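Local coordinates for protein alpha-L-rhamnosidase (Streptomyces avermitilis, PDB 3W5M) that hydrolyses terminal alpha-L-rhamnose residues from rhamnosides such as citrus flavonoids and gum arabic, and binds L-rhamnose through a calcium-dependent carbohydrate-binding module, at residues 512-523 / 551-562. Sequence-based numbering, arbitrary orientation.
Sequences RLRVSGDAGTTV and YTLKGQGEETYE
R514 has CG anti to its carbonyl carbon (chi1 -52°) and bends again at chi2 and chi3, which places the guanidinium between E558 OE2 and T560 OG1. E558 OE2 sits over the centre of one guanidinium face. It makes a salt bridge of charge alone, with NH2 at 3.2 Å and no N-H aimed at it. NH2 instead points, in the guanidinium plane, at the backbone O of E558. The R512 chain runs out alongside E562 (chi1 171°) and turns at chi3 (63°). This brings NH1 to E562 OE2 at 3.0 Å, in the guanidinium plane, while NH2 turns to E485.

L513 and Y561 form a hydrogen-bonded antiparallel pair with two nearly straight bonds. V515 and E559 form another, but its bond from E559 N is weak. V523 pairs likewise with Y551. T522 OG1 and T552 OG1 share a hydrogen bond of 3.0 Å beside that pair.

L553 fills the inner side of the 515-523 connection. Bonds from L553 N to T521 O and from G520 N to L553 O fix its backbone there. Its CD1 meets V515 CG1 tip to tip at 3.9 Å and also touches V523 CG2, while its CD2 lies 3.4 Å from G517 N. V515 CG1 also reaches CE2 of the Y551 ring.

The buried carboxylate of E559 grips the backbone N-H groups of 554-556. OE1 accepts from K554 N. OE2 accepts from Q556 N and, weakly, from G555 N. One water links G517 N to G557 O and E559 OE2.

D518 to T521 form a type II turn, closed by T521 N and OG1 on D518 O. Two antiparallel strand pairs, 510-515 with 559-561 and 522-528 with 548-552, thus have connecting loops that pack on each other in the beta-sandwich of the concanavalin-like domain.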
loop_
_atom_site.group_PDB
_atom_site.type_symbol
_atom_site.label_atom_id
_atom_site.label_comp_id
_atom_site.label_asym_id
_atom_site.label_seq_id
_atom_site.Cartn_x
_atom_site.Cartn_y
_atom_site.Cartn_z
ATOM N N ARG A 512 15.177 -5.693 -11.091
ATOM C CA ARG A 512 15.657 -5.728 -12.470
ATOM C C ARG A 512 16.587 -6.919 -12.556
ATOM O O ARG A 512 17.526 -7.042 -11.737
ATOM C CB ARG A 512 16.435 -4.453 -12.788
ATOM C CG ARG A 512 17.142 -4.527 -14.146
ATOM C CD ARG A 512 17.596 -3.165 -14.646
ATOM N NE ARG A 512 18.582 -2.566 -13.752
ATOM C CZ ARG A 512 18.316 -1.565 -12.920
ATOM N NH1 ARG A 512 17.097 -1.038 -12.865
ATOM N NH2 ARG A 512 19.276 -1.100 -12.139
ATOM N N LEU A 513 16.327 -7.780 -13.539
ATOM C CA LEU A 513 17.142 -8.955 -13.822
ATOM C C LEU A 513 17.939 -8.651 -15.079
ATOM O O LEU A 513 17.345 -8.194 -16.081
ATOM C CB LEU A 513 16.231 -10.145 -14.068
ATOM C CG LEU A 513 16.838 -11.459 -14.538
ATOM C CD1 LEU A 513 17.750 -12.074 -13.459
ATOM C CD2 LEU A 513 15.750 -12.422 -14.984
ATOM N N ARG A 514 19.268 -8.852 -15.011
ATOM C CA ARG A 514 20.117 -8.852 -16.212
ATOM C C ARG A 514 20.598 -10.280 -16.437
ATOM O O ARG A 514 21.064 -10.945 -15.508
ATOM C CB ARG A 514 21.338 -7.929 -16.102
ATOM C CG ARG A 514 21.094 -6.488 -15.684
ATOM C CD ARG A 514 20.193 -5.704 -16.637
ATOM N NE ARG A 514 20.713 -5.628 -18.008
ATOM C CZ ARG A 514 21.596 -4.733 -18.441
ATOM N NH1 ARG A 514 22.088 -3.821 -17.611
ATOM N NH2 ARG A 514 21.987 -4.760 -19.713
ATOM N N VAL A 515 20.442 -10.772 -17.657
ATOM C CA VAL A 515 20.782 -12.160 -17.962
ATOM C C VAL A 515 21.130 -12.310 -19.446
ATOM O O VAL A 515 20.522 -11.680 -20.310
ATOM C CB VAL A 515 19.643 -13.128 -17.548
ATOM C CG1 VAL A 515 18.329 -12.784 -18.269
ATOM C CG2 VAL A 515 20.027 -14.584 -17.772
ATOM N N SER A 516 22.139 -13.129 -19.733
ATOM C CA SER A 516 22.491 -13.459 -21.118
ATOM C C SER A 516 22.406 -14.946 -21.255
ATOM O O SER A 516 22.864 -15.681 -20.380
ATOM C CB SER A 516 23.913 -13.034 -21.467
ATOM O OG SER A 516 24.136 -11.677 -21.154
ATOM N N GLY A 517 21.838 -15.414 -22.354
ATOM C CA GLY A 517 21.684 -16.853 -22.521
ATOM C C GLY A 517 20.869 -17.200 -23.746
ATOM O O GLY A 517 20.424 -16.312 -24.501
ATOM N N ASP A 518 20.648 -18.490 -23.928
ATOM C CA ASP A 518 19.932 -18.966 -25.101
ATOM C C ASP A 518 18.460 -18.593 -25.064
ATOM O O ASP A 518 17.843 -18.609 -23.978
ATOM C CB ASP A 518 20.120 -20.472 -25.233
ATOM C CG ASP A 518 21.576 -20.841 -25.592
ATOM O OD1 ASP A 518 22.319 -19.931 -26.041
ATOM O OD2 ASP A 518 21.971 -22.012 -25.408
ATOM N N ALA A 519 17.915 -18.227 -26.234
ATOM C CA ALA A 519 16.456 -18.044 -26.402
ATOM C C ALA A 519 15.709 -19.277 -25.862
ATOM O O ALA A 519 16.111 -20.387 -26.141
ATOM C CB ALA A 519 16.117 -17.807 -27.879
ATOM N N GLY A 520 14.654 -19.086 -25.059
ATOM C CA GLY A 520 13.908 -20.225 -24.502
ATOM C C GLY A 520 14.346 -20.620 -23.091
ATOM O O GLY A 520 13.694 -21.429 -22.441
ATOM N N THR A 521 15.466 -20.078 -22.608
ATOM C CA THR A 521 15.890 -20.352 -21.213
ATOM C C THR A 521 14.889 -19.656 -20.283
ATOM O O THR A 521 14.607 -18.494 -20.476
ATOM C CB THR A 521 17.309 -19.829 -20.938
ATOM O OG1 THR A 521 18.199 -20.302 -21.968
ATOM C CG2 THR A 521 17.812 -20.303 -19.579
ATOM N N THR A 522 14.357 -20.382 -19.312
ATOM C CA THR A 522 13.465 -19.780 -18.287
ATOM C C THR A 522 14.081 -19.562 -16.895
ATOM O O THR A 522 14.472 -20.515 -16.224
ATOM C CB THR A 522 12.169 -20.589 -18.184
ATOM O OG1 THR A 522 11.552 -20.605 -19.478
ATOM C CG2 THR A 522 11.181 -19.968 -17.147
ATOM N N VAL A 523 14.126 -18.297 -16.463
ATOM C CA VAL A 523 14.644 -17.951 -15.134
ATOM C C VAL A 523 13.457 -17.684 -14.229
ATOM O O VAL A 523 12.547 -16.969 -14.612
ATOM C CB VAL A 523 15.533 -16.705 -15.159
ATOM C CG1 VAL A 523 16.130 -16.440 -13.777
ATOM C CG2 VAL A 523 16.649 -16.892 -16.171
ATOM N N TYR A 551 10.893 -15.338 -16.255
ATOM C CA TYR A 551 11.307 -14.660 -17.467
ATOM C C TYR A 551 11.917 -15.660 -18.436
ATOM O O TYR A 551 12.823 -16.373 -18.067
ATOM C CB TYR A 551 12.370 -13.598 -17.155
ATOM C CG TYR A 551 12.920 -12.877 -18.376
ATOM C CD1 TYR A 551 12.150 -11.923 -19.059
ATOM C CD2 TYR A 551 14.207 -13.147 -18.852
ATOM C CE1 TYR A 551 12.642 -11.264 -20.176
ATOM C CE2 TYR A 551 14.721 -12.477 -19.973
ATOM C CZ TYR A 551 13.941 -11.535 -20.627
ATOM O OH TYR A 551 14.410 -10.875 -21.741
ATOM N N THR A 552 11.420 -15.683 -19.671
ATOM C CA THR A 552 11.946 -16.580 -20.704
ATOM C C THR A 552 12.732 -15.732 -21.699
ATOM O O THR A 552 12.225 -14.759 -22.217
ATOM C CB THR A 552 10.816 -17.355 -21.407
ATOM O OG1 THR A 552 10.133 -18.139 -20.441
ATOM C CG2 THR A 552 11.385 -18.310 -22.473
ATOM N N LEU A 553 13.981 -16.109 -21.952
ATOM C CA LEU A 553 14.898 -15.299 -22.762
ATOM C C LEU A 553 14.592 -15.313 -24.256
ATOM O O LEU A 553 14.084 -16.310 -24.772
ATOM C CB LEU A 553 16.323 -15.806 -22.561
ATOM C CG LEU A 553 17.074 -15.272 -21.336
ATOM C CD1 LEU A 553 16.466 -15.784 -20.033
ATOM C CD2 LEU A 553 18.551 -15.684 -21.413
ATOM N N LYS A 554 14.911 -14.202 -24.922
ATOM C CA LYS A 554 14.838 -14.128 -26.400
ATOM C C LYS A 554 16.202 -14.409 -27.079
ATOM O O LYS A 554 16.283 -14.448 -28.303
ATOM C CB LYS A 554 14.236 -12.804 -26.878
ATOM C CG LYS A 554 15.071 -11.567 -26.565
ATOM C CD LYS A 554 14.389 -10.274 -26.966
ATOM C CE LYS A 554 15.010 -9.111 -26.223
ATOM N NZ LYS A 554 14.439 -7.831 -26.710
ATOM N N GLY A 555 17.256 -14.589 -26.278
ATOM C CA GLY A 555 18.621 -14.859 -26.781
ATOM C C GLY A 555 19.256 -13.687 -27.471
ATOM O O GLY A 555 19.811 -13.825 -28.565
ATOM N N GLN A 556 19.203 -12.527 -26.836
ATOM C CA GLN A 556 19.619 -11.303 -27.483
ATOM C C GLN A 556 20.482 -10.458 -26.560
ATOM O O GLN A 556 19.999 -9.478 -25.994
ATOM C CB GLN A 556 18.379 -10.517 -27.900
ATOM C CG GLN A 556 18.561 -9.617 -29.091
ATOM C CD GLN A 556 18.111 -10.286 -30.367
ATOM O OE1 GLN A 556 16.915 -10.349 -30.653
ATOM N NE2 GLN A 556 19.070 -10.788 -31.147
ATOM N N GLY A 557 21.755 -10.841 -26.407
ATOM C CA GLY A 557 22.724 -10.040 -25.647
ATOM C C GLY A 557 22.435 -10.003 -24.156
ATOM O O GLY A 557 21.977 -10.977 -23.617
ATOM N N GLU A 558 22.732 -8.887 -23.491
ATOM C CA GLU A 558 22.494 -8.781 -22.047
ATOM C C GLU A 558 21.058 -8.295 -21.806
ATOM O O GLU A 558 20.809 -7.082 -21.661
ATOM C CB GLU A 558 23.514 -7.859 -21.371
ATOM C CG GLU A 558 23.550 -7.962 -19.852
ATOM C CD GLU A 558 24.672 -7.147 -19.228
ATOM O OE1 GLU A 558 25.838 -7.250 -19.681
ATOM O OE2 GLU A 558 24.388 -6.400 -18.265
ATOM N N GLU A 559 20.130 -9.253 -21.747
ATOM C CA GLU A 559 18.703 -8.960 -21.594
ATOM C C GLU A 559 18.372 -8.279 -20.270
ATOM O O GLU A 559 19.076 -8.473 -19.287
ATOM C CB GLU A 559 17.888 -10.226 -21.786
ATOM C CG GLU A 559 18.013 -10.740 -23.214
ATOM C CD GLU A 559 17.270 -12.036 -23.476
ATOM O OE1 GLU A 559 16.100 -12.182 -23.033
ATOM O OE2 GLU A 559 17.841 -12.921 -24.145
ATOM N N THR A 560 17.327 -7.449 -20.265
ATOM C CA THR A 560 16.930 -6.725 -19.048
ATOM C C THR A 560 15.477 -7.030 -18.832
ATOM O O THR A 560 14.696 -6.797 -19.745
ATOM C CB THR A 560 17.069 -5.201 -19.199
ATOM O OG1 THR A 560 18.443 -4.863 -19.416
ATOM C CG2 THR A 560 16.562 -4.472 -17.940
ATOM N N TYR A 561 15.118 -7.559 -17.659
ATOM C CA TYR A 561 13.699 -7.801 -17.357
ATOM C C TYR A 561 13.307 -7.003 -16.116
ATOM O O TYR A 561 13.971 -7.110 -15.069
ATOM C CB TYR A 561 13.413 -9.295 -17.159
ATOM C CG TYR A 561 12.002 -9.536 -16.635
ATOM C CD1 TYR A 561 10.872 -9.090 -17.354
ATOM C CD2 TYR A 561 11.805 -10.167 -15.413
ATOM C CE1 TYR A 561 9.588 -9.279 -16.847
ATOM C CE2 TYR A 561 10.522 -10.367 -14.901
ATOM C CZ TYR A 561 9.429 -9.926 -15.626
ATOM O OH TYR A 561 8.146 -10.141 -15.102
ATOM N N GLU A 562 12.235 -6.209 -16.232
ATOM C CA GLU A 562 11.740 -5.435 -15.096
ATOM C C GLU A 562 10.234 -5.643 -15.023
ATOM O O GLU A 562 9.524 -5.150 -15.886
ATOM C CB GLU A 562 12.055 -3.955 -15.296
ATOM C CG GLU A 562 13.511 -3.612 -14.959
ATOM C CD GLU A 562 13.912 -2.217 -15.380
ATOM O OE1 GLU A 562 13.448 -1.745 -16.441
ATOM O OE2 GLU A 562 14.701 -1.582 -14.659
HETATM O O HOH W 1 20.673 -13.290 -24.064
#